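Local coordinates for protein luciferase-like monooxygenase (Streptomyces bottropensis, PDB 7BIP) that probably acts as a luciferase-like monooxygenase, thought to carry out an oxygenation step in the biosynthesis of the polyketide rishirilide, at residues L26-L31 with E333-T338; P80-P85 with P113-A118; R138-E143 with H153-V158; A293-L298 with I309-G314. All blocks are in the same frame, centred on the assembly; numbering follows the deposited sequence.

Interaction 1. Residues L26-L31 with E333-T338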
loop_
_atom_site.group_PDB
_atom_site.type_symbol
_atom_site.label_atom_id
_atom_site.label_comp_id
_atom_site.label_asym_id
_atom_site.label_seq_id
_atom_site.Cartn_x
_atom_site.Cartn_y
_atom_site.Cartn_z
ATOM N N LEU A 26 0.834 10.277 -10.481
ATOM C CA LEU A 26 0.576 11.088 -9.293
ATOM C C LEU A 26 0.287 12.542 -9.664
ATOM O O LEU A 26 -0.540 13.200 -9.019
ATOM C CB LEU A 26 1.750 11.005 -8.309
ATOM C CG LEU A 26 1.863 9.676 -7.558
ATOM C CD1 LEU A 26 3.184 9.591 -6.801
ATOM C CD2 LEU A 26 0.684 9.480 -6.600
ATOM N N ARG A 27 0.945 13.060 -10.704
ATOM C CA ARG A 27 0.657 14.427 -11.127
ATOM C C ARG A 27 -0.744 14.540 -11.722
ATOM O O ARG A 27 -1.424 15.556 -11.519
ATOM C CB ARG A 27 1.715 14.903 -12.123
ATOM C CG ARG A 27 1.506 16.315 -12.669
ATOM C CD ARG A 27 1.288 17.335 -11.560
ATOM N NE ARG A 27 0.761 18.594 -12.099
ATOM C CZ ARG A 27 0.042 19.461 -11.400
ATOM N NH1 ARG A 27 -0.238 19.220 -10.126
ATOM N NH2 ARG A 27 -0.398 20.573 -11.975
ATOM N N LEU A 28 -1.203 13.503 -12.447
ATOM C CA LEU A 28 -2.579 13.516 -12.943
ATOM C C LEU A 28 -3.582 13.441 -11.796
ATOM O O LEU A 28 -4.660 14.050 -11.862
ATOM C CB LEU A 28 -2.803 12.370 -13.933
ATOM C CG LEU A 28 -1.985 12.487 -15.227
ATOM C CD1 LEU A 28 -2.022 11.201 -16.011
ATOM C CD2 LEU A 28 -2.480 13.642 -16.093
ATOM N N ALA A 29 -3.261 12.675 -10.753
ATOM C CA ALA A 29 -4.097 12.675 -9.555
ATOM C C ALA A 29 -4.168 14.067 -8.930
ATOM O O ALA A 29 -5.246 14.510 -8.509
ATOM C CB ALA A 29 -3.555 11.653 -8.551
ATOM N N GLU A 30 -3.033 14.773 -8.867
ATOM C CA GLU A 30 -3.030 16.163 -8.392
ATOM C C GLU A 30 -3.880 17.058 -9.285
ATOM O O GLU A 30 -4.625 17.914 -8.793
ATOM C CB GLU A 30 -1.597 16.696 -8.340
ATOM C CG GLU A 30 -0.735 16.076 -7.224
ATOM C CD GLU A 30 0.743 16.441 -7.357
ATOM O OE1 GLU A 30 1.092 17.188 -8.291
ATOM O OE2 GLU A 30 1.564 15.993 -6.528
ATOM N N LEU A 31 -3.769 16.882 -10.604
ATOM C CA LEU A 31 -4.578 17.682 -11.516
ATOM C C LEU A 31 -6.063 17.377 -11.353
ATOM O O LEU A 31 -6.900 18.284 -11.429
ATOM C CB LEU A 31 -4.111 17.448 -12.952
ATOM C CG LEU A 31 -4.665 18.417 -13.995
ATOM C CD1 LEU A 31 -4.103 19.824 -13.775
ATOM C CD2 LEU A 31 -4.323 17.922 -15.399
ATOM N N GLU A 333 1.496 15.076 -21.290
ATOM C CA GLU A 333 0.872 16.340 -21.673
ATOM C C GLU A 333 -0.466 16.116 -22.371
ATOM O O GLU A 333 -1.362 16.968 -22.287
ATOM C CB GLU A 333 1.822 17.144 -22.574
ATOM C CG GLU A 333 3.083 17.653 -21.878
ATOM C CD GLU A 333 4.118 16.557 -21.609
ATOM O OE1 GLU A 333 4.009 15.451 -22.187
ATOM O OE2 GLU A 333 5.046 16.812 -20.812
ATOM N N GLU A 334 -0.618 14.979 -23.054
ATOM C CA GLU A 334 -1.871 14.659 -23.732
ATOM C C GLU A 334 -2.928 14.196 -22.738
ATOM O O GLU A 334 -4.100 14.575 -22.852
ATOM C CB GLU A 334 -1.626 13.598 -24.812
ATOM C CG GLU A 334 -0.973 14.195 -26.069
ATOM C CD GLU A 334 -0.572 13.167 -27.112
ATOM O OE1 GLU A 334 -1.276 12.147 -27.274
ATOM O OE2 GLU A 334 0.467 13.387 -27.772
ATOM N N SER A 335 -2.534 13.388 -21.751
ATOM C CA SER A 335 -3.470 13.055 -20.680
ATOM C C SER A 335 -3.920 14.311 -19.938
ATOM O O SER A 335 -5.104 14.478 -19.615
ATOM C CB SER A 335 -2.814 12.080 -19.705
ATOM O OG SER A 335 -2.388 10.908 -20.390
ATOM N N ALA A 336 -2.986 15.212 -19.667
ATOM C CA ALA A 336 -3.322 16.434 -18.946
ATOM C C ALA A 336 -4.222 17.339 -19.783
ATOM O O ALA A 336 -5.147 17.965 -19.252
ATOM C CB ALA A 336 -2.036 17.160 -18.550
ATOM N N ARG A 337 -3.972 17.406 -21.096
ATOM C CA ARG A 337 -4.835 18.187 -21.984
ATOM C C ARG A 337 -6.259 17.652 -21.967
ATOM O O ARG A 337 -7.220 18.429 -21.895
ATOM C CB ARG A 337 -4.282 18.179 -23.413
ATOM C CG ARG A 337 -5.232 18.836 -24.421
ATOM C CD ARG A 337 -4.601 18.928 -25.813
ATOM N NE ARG A 337 -4.443 17.618 -26.417
ATOM C CZ ARG A 337 -3.974 17.422 -27.643
ATOM N NH1 ARG A 337 -3.598 18.469 -28.384
ATOM N NH2 ARG A 337 -3.866 16.191 -28.115
ATOM N N THR A 338 -6.412 16.322 -22.022
ATOM C CA THR A 338 -7.736 15.717 -21.937
ATOM C C THR A 338 -8.445 16.165 -20.672
ATOM O O THR A 338 -9.615 16.562 -20.707
ATOM C CB THR A 338 -7.622 14.188 -21.960
ATOM O OG1 THR A 338 -7.213 13.750 -23.259
ATOM C CG2 THR A 338 -8.967 13.534 -21.617
#
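L28 and L31 meet S335 and A336 in a near-parallel helix-helix contact on the outside of a TIM barrel, the fold of the luciferase-like family. Helix 18-35 follows the first strand of the barrel and helix 332-345 follows strand 320-324, which pairs with that first strand, so the contact joins the outer layer where the first and last parts of the barrel meet. The two segment axes run 16° apart and approach to 10.6 Å, a wide spacing that the leucines bridge by reaching across to small residues. L28 straddles the S335 methylene: CD1 and CD2 of L28 each lie 3.9 Å from CB of S335, and CD2 also faces the backbone N of A336. The S335 hydroxyl is engaged elsewhere, hydrogen-bonded to the carbonyl of V325, which leaves its CB to the leucine. F332 and M339 on the same C-terminal helix also touch L28, and R340 touches L31. One turn along from L28, L31 has CG anti to the backbone N (chi1 -168°), which carries its branch over A336; there CD2 of L31 rests 4.0 Å from CB and 3.9 Å from the carbonyl O of A336.

Interaction 2. Residues P80-P85 with P113-A118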
loop_
_atom_site.group_PDB
_atom_site.type_symbol
_atom_site.label_atom_id
_atom_site.label_comp_id
_atom_site.label_asym_id
_atom_site.label_seq_id
_atom_site.Cartn_x
_atom_site.Cartn_y
_atom_site.Cartn_z
ATOM N N PRO A 80 -10.304 -9.859 -4.413
ATOM C CA PRO A 80 -10.257 -10.644 -3.170
ATOM C C PRO A 80 -9.745 -12.061 -3.360
ATOM O O PRO A 80 -9.194 -12.630 -2.406
ATOM C CB PRO A 80 -11.715 -10.626 -2.677
ATOM C CG PRO A 80 -12.527 -10.083 -3.800
ATOM C CD PRO A 80 -11.627 -9.254 -4.643
ATOM N N VAL A 81 -9.861 -12.630 -4.569
ATOM C CA VAL A 81 -9.421 -14.005 -4.798
ATOM C C VAL A 81 -7.927 -14.175 -4.534
ATOM O O VAL A 81 -7.475 -15.280 -4.200
ATOM C CB VAL A 81 -9.812 -14.455 -6.227
ATOM C CG1 VAL A 81 -9.032 -13.694 -7.302
ATOM C CG2 VAL A 81 -9.637 -15.957 -6.397
ATOM N N PHE A 82 -7.138 -13.104 -4.647
ATOM C CA PHE A 82 -5.687 -13.236 -4.588
ATOM C C PHE A 82 -5.098 -12.687 -3.305
ATOM O O PHE A 82 -3.879 -12.510 -3.216
ATOM C CB PHE A 82 -5.028 -12.543 -5.783
ATOM C CG PHE A 82 -5.343 -13.191 -7.087
ATOM C CD1 PHE A 82 -5.438 -14.569 -7.178
ATOM C CD2 PHE A 82 -5.569 -12.424 -8.217
ATOM C CE1 PHE A 82 -5.747 -15.173 -8.386
ATOM C CE2 PHE A 82 -5.869 -13.023 -9.426
ATOM C CZ PHE A 82 -5.969 -14.398 -9.504
ATOM N N THR A 83 -5.921 -12.395 -2.314
ATOM C CA THR A 83 -5.379 -11.897 -1.074
ATOM C C THR A 83 -6.096 -12.605 0.066
ATOM O O THR A 83 -6.923 -13.498 -0.145
ATOM C CB THR A 83 -5.485 -10.369 -1.016
ATOM O OG1 THR A 83 -4.827 -9.874 0.158
ATOM C CG2 THR A 83 -6.946 -9.919 -1.033
ATOM N N HIS A 84 -5.731 -12.239 1.272
ATOM C CA HIS A 84 -6.382 -12.690 2.486
ATOM C C HIS A 84 -7.258 -11.569 3.030
ATOM O O HIS A 84 -6.814 -10.416 3.081
ATOM C CB HIS A 84 -5.327 -13.063 3.525
ATOM C CG HIS A 84 -5.856 -13.851 4.678
ATOM N ND1 HIS A 84 -6.736 -13.328 5.600
ATOM C CD2 HIS A 84 -5.601 -15.122 5.076
ATOM C CE1 HIS A 84 -7.023 -14.250 6.501
ATOM N NE2 HIS A 84 -6.338 -15.342 6.215
ATOM N N PRO A 85 -8.496 -11.853 3.445
ATOM C CA PRO A 85 -9.376 -10.754 3.892
ATOM C C PRO A 85 -8.828 -9.963 5.067
ATOM O O PRO A 85 -9.140 -8.773 5.184
ATOM C CB PRO A 85 -10.686 -11.464 4.265
ATOM C CG PRO A 85 -10.338 -12.905 4.372
ATOM C CD PRO A 85 -9.188 -13.152 3.449
ATOM N N PRO A 113 -5.825 -15.673 -17.140
ATOM C CA PRO A 113 -5.452 -17.035 -16.717
ATOM C C PRO A 113 -4.103 -17.112 -16.021
ATOM O O PRO A 113 -3.957 -17.875 -15.058
ATOM C CB PRO A 113 -5.470 -17.822 -18.035
ATOM C CG PRO A 113 -6.425 -17.054 -18.908
ATOM C CD PRO A 113 -6.181 -15.611 -18.569
ATOM N N ASP A 114 -3.116 -16.324 -16.458
ATOM C CA ASP A 114 -1.810 -16.374 -15.807
ATOM C C ASP A 114 -1.870 -15.911 -14.357
ATOM O O ASP A 114 -1.060 -16.354 -13.535
ATOM C CB ASP A 114 -0.796 -15.532 -16.578
ATOM C CG ASP A 114 -0.458 -16.127 -17.928
ATOM O OD1 ASP A 114 0.202 -15.443 -18.734
ATOM O OD2 ASP A 114 -0.864 -17.279 -18.183
ATOM N N GLU A 115 -2.786 -14.996 -14.021
ATOM C CA GLU A 115 -2.932 -14.606 -12.621
ATOM C C GLU A 115 -3.383 -15.786 -11.775
ATOM O O GLU A 115 -2.814 -16.049 -10.711
ATOM C CB GLU A 115 -3.901 -13.428 -12.481
ATOM C CG GLU A 115 -3.388 -12.142 -13.121
ATOM C CD GLU A 115 -4.400 -11.005 -13.116
ATOM O OE1 GLU A 115 -5.606 -11.263 -12.883
ATOM O OE2 GLU A 115 -3.985 -9.853 -13.381
ATOM N N PHE A 116 -4.395 -16.531 -12.239
ATOM C CA PHE A 116 -4.851 -17.705 -11.495
ATOM C C PHE A 116 -3.749 -18.754 -11.383
ATOM O O PHE A 116 -3.550 -19.355 -10.315
ATOM C CB PHE A 116 -6.083 -18.320 -12.173
ATOM C CG PHE A 116 -7.369 -17.584 -11.890
ATOM C CD1 PHE A 116 -8.110 -17.870 -10.751
ATOM C CD2 PHE A 116 -7.846 -16.620 -12.779
ATOM C CE1 PHE A 116 -9.300 -17.195 -10.491
ATOM C CE2 PHE A 116 -9.032 -15.951 -12.530
ATOM C CZ PHE A 116 -9.761 -16.238 -11.389
ATOM N N THR A 117 -3.039 -19.008 -12.483
ATOM C CA THR A 117 -2.026 -20.058 -12.471
ATOM C C THR A 117 -0.899 -19.715 -11.509
ATOM O O THR A 117 -0.446 -20.569 -10.733
ATOM C CB THR A 117 -1.468 -20.274 -13.877
ATOM O OG1 THR A 117 -2.526 -20.651 -14.765
ATOM C CG2 THR A 117 -0.425 -21.377 -13.846
ATOM N N ALA A 118 -0.443 -18.463 -11.534
ATOM C CA ALA A 118 0.705 -18.078 -10.718
ATOM C C ALA A 118 0.381 -18.127 -9.233
ATOM O O ALA A 118 1.227 -18.515 -8.419
ATOM C CB ALA A 118 1.187 -16.684 -11.114
#
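F82 and F116 form an edge-to-face pair: F82 directs an edge of its ring at the face of F116, with centroids 5.4 Å apart and planes at 70°, and CZ of F82 stands over the centre of the F116 ring. The same end of F82 runs on to the helix backbone, where CZ of F82 lies 3.8 Å from N of F116. The F82 ring also stacks with F119, further along the same helix.

Apolar contacts extend the patch. CG1 of V81 sits 3.5 Å above the plane of the F82 ring, over its centre, while CG2 of V81 reaches CE1 of F116 at 4.3 Å. V81 thus packs against both phenyl rings. These residues belong to the connection between strand 72-78 and helix 85-98 of the TIM barrel, which here meets the short helix 113-119, a part of the excursion that follows strand 103-107.

E115 meets the ring mainly through its CB, which lies 3.7 Å from CE2 of F82, and the carboxylate plane stands at 86° to the ring. Beyond CG the chain of E115 is extended, carrying the carboxylate past the phenyl ring to H45 and Y46; OE2 of E115 is hydrogen-bonded to ND1 of H45 and to the backbone N of Y46, which give this buried acid polar partners beside the aromatic pair.

Interaction 3. Residues R138-E143 with H153-V158; sequences RRLWAE and HRFGPV
The last turns of helix 126-142 lie beside strand 154-158, with CA of L140 and CA of V158 8.3 Å apart. L140 carries the contact from the helix side. Its two methyls are divided along the F155 ring: CD2 of L140 lies 3.9 Å from CE1 of F155, and CD1 of L140 is 4.0 Å from CZ of F155. The two side chains arrive from opposite directions. With chi1 of 52°, CG of F155 is held between its backbone N and carbonyl carbon, which swings the ring out toward the helix. V158 adds a second touch, CG2 to CD2 of L140 at 4.2 Å, so that this one methyl meets both strand residues. Between F155 and V158, the cis peptide before P157 marks a corner in the chain. The strand pairs antiparallel with 146-149 in a two-stranded hairpin after helix 126-142, apart from the barrel sheet; W148 of that hairpin meets the F155 ring, and L86 and A89 of helix 85-98 also touch L140. Because L140, F155 and V158 meet through carbon atoms alone, the hairpin is joined to the helix here by shape and burial, with no hydrogen bond between the two segments.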
loop_
_atom_site.group_PDB
_atom_site.type_symbol
_atom_site.label_atom_id
_atom_site.label_comp_id
_atom_site.label_asym_id
_atom_site.label_seq_id
_atom_site.Cartn_x
_atom_site.Cartn_y
_atom_site.Cartn_z
ATOM N N ARG A 138 -16.104 -6.938 4.733
ATOM C CA ARG A 138 -17.182 -6.126 5.287
ATOM C C ARG A 138 -17.366 -6.395 6.774
ATOM O O ARG A 138 -17.526 -5.454 7.563
ATOM C CB ARG A 138 -18.493 -6.384 4.539
ATOM C CG ARG A 138 -19.639 -5.489 5.013
ATOM C CD ARG A 138 -21.029 -6.019 4.583
ATOM N NE ARG A 138 -21.434 -7.210 5.332
ATOM C CZ ARG A 138 -21.837 -7.202 6.602
ATOM N NH1 ARG A 138 -21.920 -6.060 7.275
ATOM N NH2 ARG A 138 -22.164 -8.337 7.205
ATOM N N ARG A 139 -17.328 -7.672 7.175
ATOM C CA ARG A 139 -17.498 -8.007 8.584
ATOM C C ARG A 139 -16.342 -7.494 9.425
ATOM O O ARG A 139 -16.559 -7.009 10.540
ATOM C CB ARG A 139 -17.641 -9.518 8.762
ATOM C CG ARG A 139 -18.988 -9.987 8.367
ATOM C CD ARG A 139 -19.335 -11.316 8.984
ATOM N NE ARG A 139 -20.387 -11.885 8.175
ATOM C CZ ARG A 139 -20.878 -13.104 8.313
ATOM N NH1 ARG A 139 -20.420 -13.914 9.268
ATOM N NH2 ARG A 139 -21.837 -13.496 7.483
ATOM N N LEU A 140 -15.101 -7.637 8.927
ATOM C CA LEU A 140 -13.950 -7.119 9.663
ATOM C C LEU A 140 -14.050 -5.615 9.873
ATOM O O LEU A 140 -13.586 -5.098 10.897
ATOM C CB LEU A 140 -12.654 -7.481 8.933
ATOM C CG LEU A 140 -12.291 -8.973 9.067
ATOM C CD1 LEU A 140 -11.286 -9.385 7.998
ATOM C CD2 LEU A 140 -11.751 -9.269 10.467
ATOM N N TRP A 141 -14.664 -4.893 8.929
ATOM C CA TRP A 141 -14.846 -3.456 9.101
ATOM C C TRP A 141 -16.010 -3.130 10.029
ATOM O O TRP A 141 -15.922 -2.193 10.833
ATOM C CB TRP A 141 -15.122 -2.792 7.756
ATOM C CG TRP A 141 -13.989 -2.683 6.795
ATOM C CD1 TRP A 141 -12.648 -2.694 7.063
ATOM C CD2 TRP A 141 -14.124 -2.498 5.387
ATOM N NE1 TRP A 141 -11.938 -2.543 5.889
ATOM C CE2 TRP A 141 -12.824 -2.414 4.848
ATOM C CE3 TRP A 141 -15.222 -2.413 4.525
ATOM C CZ2 TRP A 141 -12.590 -2.232 3.488
ATOM C CZ3 TRP A 141 -14.990 -2.226 3.166
ATOM C CH2 TRP A 141 -13.688 -2.146 2.663
ATOM N N ALA A 142 -17.121 -3.860 9.902
ATOM C CA ALA A 142 -18.370 -3.465 10.535
ATOM C C ALA A 142 -18.524 -3.989 11.951
ATOM O O ALA A 142 -19.316 -3.423 12.719
ATOM C CB ALA A 142 -19.563 -3.961 9.708
ATOM N N GLU A 143 -17.804 -5.050 12.309
ATOM C CA GLU A 143 -18.055 -5.789 13.540
ATOM C C GLU A 143 -16.756 -6.018 14.309
ATOM O O GLU A 143 -15.651 -5.810 13.802
ATOM C CB GLU A 143 -18.714 -7.155 13.260
ATOM C CG GLU A 143 -19.968 -7.109 12.388
ATOM C CD GLU A 143 -21.138 -6.425 13.063
ATOM O OE1 GLU A 143 -22.004 -5.883 12.342
ATOM O OE2 GLU A 143 -21.197 -6.432 14.313
ATOM N N HIS A 153 -10.872 -19.208 4.499
ATOM C CA HIS A 153 -10.114 -18.740 5.653
ATOM C C HIS A 153 -10.973 -18.858 6.898
ATOM O O HIS A 153 -12.175 -18.597 6.846
ATOM C CB HIS A 153 -9.663 -17.287 5.460
ATOM C CG HIS A 153 -8.926 -17.058 4.180
ATOM N ND1 HIS A 153 -9.508 -16.478 3.072
ATOM C CD2 HIS A 153 -7.659 -17.371 3.819
ATOM C CE1 HIS A 153 -8.625 -16.427 2.091
ATOM N NE2 HIS A 153 -7.495 -16.958 2.520
ATOM N N ARG A 154 -10.359 -19.270 8.009
ATOM C CA ARG A 154 -11.050 -19.372 9.287
ATOM C C ARG A 154 -10.257 -18.623 10.345
ATOM O O ARG A 154 -9.058 -18.868 10.517
ATOM C CB ARG A 154 -11.237 -20.825 9.709
ATOM C CG ARG A 154 -12.054 -21.626 8.710
ATOM C CD ARG A 154 -12.265 -23.050 9.199
ATOM N NE ARG A 154 -11.179 -23.918 8.750
ATOM C CZ ARG A 154 -10.578 -24.820 9.514
ATOM N NH1 ARG A 154 -10.958 -24.985 10.772
ATOM N NH2 ARG A 154 -9.600 -25.558 9.014
ATOM N N PHE A 155 -10.919 -17.717 11.055
ATOM C CA PHE A 155 -10.204 -16.936 12.054
ATOM C C PHE A 155 -11.220 -16.340 13.012
ATOM O O PHE A 155 -12.413 -16.264 12.712
ATOM C CB PHE A 155 -9.350 -15.834 11.406
ATOM C CG PHE A 155 -10.104 -14.946 10.437
ATOM C CD1 PHE A 155 -10.932 -13.927 10.889
ATOM C CD2 PHE A 155 -9.951 -15.115 9.064
ATOM C CE1 PHE A 155 -11.619 -13.112 9.984
ATOM C CE2 PHE A 155 -10.627 -14.316 8.165
ATOM C CZ PHE A 155 -11.468 -13.308 8.628
ATOM N N GLY A 156 -10.732 -15.914 14.169
ATOM C CA GLY A 156 -11.567 -15.208 15.107
ATOM C C GLY A 156 -11.870 -16.017 16.348
ATOM O O GLY A 156 -11.657 -17.234 16.385
ATOM N N PRO A 157 -12.403 -15.356 17.394
ATOM C CA PRO A 157 -12.768 -13.932 17.374
ATOM C C PRO A 157 -11.578 -12.971 17.326
ATOM O O PRO A 157 -10.633 -13.103 18.115
ATOM C CB PRO A 157 -13.550 -13.749 18.679
ATOM C CG PRO A 157 -13.099 -14.867 19.567
ATOM C CD PRO A 157 -12.791 -16.016 18.655
ATOM N N VAL A 158 -11.628 -12.023 16.379
ATOM C CA VAL A 158 -10.611 -10.989 16.229
ATOM C C VAL A 158 -11.323 -9.674 15.949
ATOM O O VAL A 158 -12.469 -9.647 15.499
ATOM C CB VAL A 158 -9.598 -11.284 15.098
ATOM C CG1 VAL A 158 -8.681 -12.442 15.484
ATOM C CG2 VAL A 158 -10.333 -11.533 13.771
#

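Interaction 4. Residues A293-L298 with I309-G314; sequences AERKAL and IDDIRG
At the edge of the R295 guanidinium, close to its plane, lies the carboxylate of D311, and the two flat groups are turned 38° against each other. NE of R295 donates to OD2 of D311 at 2.8 Å with an N-H...O angle of 164°, and OD2 receives it on its anti lone pair, the one directed away from the other oxygen. NH1 adds a weak second bond to the same oxygen at 3.2 Å, so the salt bridge grips a single atom of the acid with one straight bond and one bent one. The bend of the R295 chain at chi2 (79°) helps bring NE round to the acid. NH2 of R295 turns back to the carbonyl O of V292, which ties the guanidinium to the end of its own helix.

R295 follows helix 287-293 and, with positive phi, closes it in a Schellman motif. From there the chain passes into strand 298-300 of the TIM barrel and then into helix 302-316, so the contact lies within a beta-alpha unit: the residues leading into the strand pack against the helix that comes after it.

Toward the barrel the contact becomes apolar. CB of R295 touches CG1 of I312 at 3.9 Å, and CD1 of I312 continues inward to CD2 of L298 at 3.8 Å. The other methyl of L298, CD1, meets CG1 of I309 at 4.2 Å, one helical turn before I312. Y232 of strand 228-236 touches both L298 and I312, on the barrel side of the helix.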
loop_
_atom_site.group_PDB
_atom_site.type_symbol
_atom_site.label_atom_id
_atom_site.label_comp_id
_atom_site.label_asym_id
_atom_site.label_seq_id
_atom_site.Cartn_x
_atom_site.Cartn_y
_atom_site.Cartn_z
ATOM N N ALA A 293 -19.077 5.743 -32.141
ATOM C CA ALA A 293 -20.463 6.008 -32.520
ATOM C C ALA A 293 -21.438 5.325 -31.574
ATOM O O ALA A 293 -22.543 5.833 -31.343
ATOM C CB ALA A 293 -20.708 5.544 -33.950
ATOM N N GLU A 294 -21.051 4.182 -31.020
ATOM C CA GLU A 294 -21.891 3.441 -30.086
ATOM C C GLU A 294 -21.723 3.906 -28.652
ATOM O O GLU A 294 -22.335 3.317 -27.753
ATOM C CB GLU A 294 -21.586 1.942 -30.178
ATOM C CG GLU A 294 -22.019 1.306 -31.488
ATOM C CD GLU A 294 -21.613 -0.149 -31.604
ATOM O OE1 GLU A 294 -21.980 -0.782 -32.612
ATOM O OE2 GLU A 294 -20.929 -0.663 -30.691
ATOM N N ARG A 295 -20.903 4.933 -28.424
ATOM C CA ARG A 295 -20.643 5.477 -27.089
ATOM C C ARG A 295 -20.014 4.425 -26.179
ATOM O O ARG A 295 -20.341 4.317 -24.997
ATOM C CB ARG A 295 -21.915 6.065 -26.475
ATOM C CG ARG A 295 -22.253 7.472 -26.995
ATOM C CD ARG A 295 -22.904 7.471 -28.367
ATOM N NE ARG A 295 -23.204 8.843 -28.770
ATOM C CZ ARG A 295 -22.387 9.618 -29.475
ATOM N NH1 ARG A 295 -22.746 10.860 -29.763
ATOM N NH2 ARG A 295 -21.218 9.148 -29.901
ATOM N N LYS A 296 -19.081 3.653 -26.735
ATOM C CA LYS A 296 -18.278 2.722 -25.957
ATOM C C LYS A 296 -16.936 3.311 -25.557
ATOM O O LYS A 296 -16.182 2.665 -24.820
ATOM C CB LYS A 296 -18.071 1.423 -26.740
ATOM C CG LYS A 296 -19.346 0.604 -26.877
ATOM C CD LYS A 296 -19.114 -0.627 -27.727
ATOM C CE LYS A 296 -20.097 -1.729 -27.382
ATOM N NZ LYS A 296 -21.333 -1.643 -28.207
ATOM N N ALA A 297 -16.640 4.524 -26.013
ATOM C CA ALA A 297 -15.420 5.256 -25.701
ATOM C C ALA A 297 -15.727 6.731 -25.886
ATOM O O ALA A 297 -16.497 7.102 -26.775
ATOM C CB ALA A 297 -14.259 4.839 -26.608
ATOM N N LEU A 298 -15.120 7.567 -25.048
ATOM C CA LEU A 298 -15.398 9.005 -25.024
ATOM C C LEU A 298 -14.191 9.714 -25.628
ATOM O O LEU A 298 -13.350 10.274 -24.920
ATOM C CB LEU A 298 -15.687 9.494 -23.589
ATOM C CG LEU A 298 -16.915 8.872 -22.930
ATOM C CD1 LEU A 298 -17.108 9.416 -21.531
ATOM C CD2 LEU A 298 -18.135 9.187 -23.788
ATOM N N ILE A 309 -21.940 11.989 -23.868
ATOM C CA ILE A 309 -22.345 11.856 -22.468
ATOM C C ILE A 309 -23.854 12.036 -22.324
ATOM O O ILE A 309 -24.512 11.295 -21.579
ATOM C CB ILE A 309 -21.568 12.851 -21.584
ATOM C CG1 ILE A 309 -20.099 12.421 -21.469
ATOM C CG2 ILE A 309 -22.204 12.946 -20.196
ATOM C CD1 ILE A 309 -19.205 13.517 -20.918
ATOM N N ASP A 310 -24.428 13.026 -23.021
ATOM C CA ASP A 310 -25.875 13.222 -22.955
ATOM C C ASP A 310 -26.631 11.986 -23.435
ATOM O O ASP A 310 -27.686 11.646 -22.885
ATOM C CB ASP A 310 -26.281 14.457 -23.762
ATOM C CG ASP A 310 -25.771 15.753 -23.142
ATOM O OD1 ASP A 310 -25.293 15.722 -21.988
ATOM O OD2 ASP A 310 -25.848 16.804 -23.806
ATOM N N ASP A 311 -26.111 11.299 -24.458
ATOM C CA ASP A 311 -26.723 10.047 -24.901
ATOM C C ASP A 311 -26.649 8.992 -23.807
ATOM O O ASP A 311 -27.643 8.316 -23.508
ATOM C CB ASP A 311 -26.033 9.533 -26.167
ATOM C CG ASP A 311 -26.291 10.405 -27.379
ATOM O OD1 ASP A 311 -27.216 11.250 -27.336
ATOM O OD2 ASP A 311 -25.571 10.229 -28.390
ATOM N N ILE A 312 -25.467 8.841 -23.206
ATOM C CA ILE A 312 -25.251 7.838 -22.164
ATOM C C ILE A 312 -26.169 8.100 -20.979
ATOM O O ILE A 312 -26.793 7.176 -20.433
ATOM C CB ILE A 312 -23.763 7.826 -21.754
ATOM C CG1 ILE A 312 -22.910 7.190 -22.861
ATOM C CG2 ILE A 312 -23.560 7.089 -20.433
ATOM C CD1 ILE A 312 -21.447 7.566 -22.797
ATOM N N ARG A 313 -26.276 9.366 -20.566
ATOM C CA ARG A 313 -27.167 9.720 -19.466
ATOM C C ARG A 313 -28.614 9.385 -19.807
ATOM O O ARG A 313 -29.373 8.921 -18.950
ATOM C CB ARG A 313 -27.001 11.206 -19.135
ATOM C CG ARG A 313 -27.672 11.667 -17.847
ATOM C CD ARG A 313 -27.532 13.167 -17.670
ATOM N NE ARG A 313 -28.142 13.618 -16.425
ATOM C CZ ARG A 313 -29.359 14.150 -16.340
ATOM N NH1 ARG A 313 -30.102 14.294 -17.432
ATOM N NH2 ARG A 313 -29.839 14.530 -15.163
ATOM N N GLY A 314 -29.009 9.597 -21.063
ATOM C CA GLY A 314 -30.356 9.234 -21.477
ATOM C C GLY A 314 -30.623 7.743 -21.404
ATOM O O GLY A 314 -31.742 7.326 -21.089
#

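Interaction 1 joins near-terminal parts of the chain, and the other three are nested between its segments, with interactions 2, 3 and 4 following in series. Interactions 2 and 3 touch, their centres 21 Å apart: H84 and P85 pack on H153, and helix 113-119 is followed directly by helix 126-142. Both also border the second subunit, so this side of the barrel takes part in the dimer. Interaction 4 lies on the opposite side of the chain's centre from both, and interaction 1 likewise from interaction 3. Interactions 1 and 4 are neighbours without touching, nearest atoms about 6 Å apart, near strands 228-236, 298-300 and 320-324, where the barrel closes.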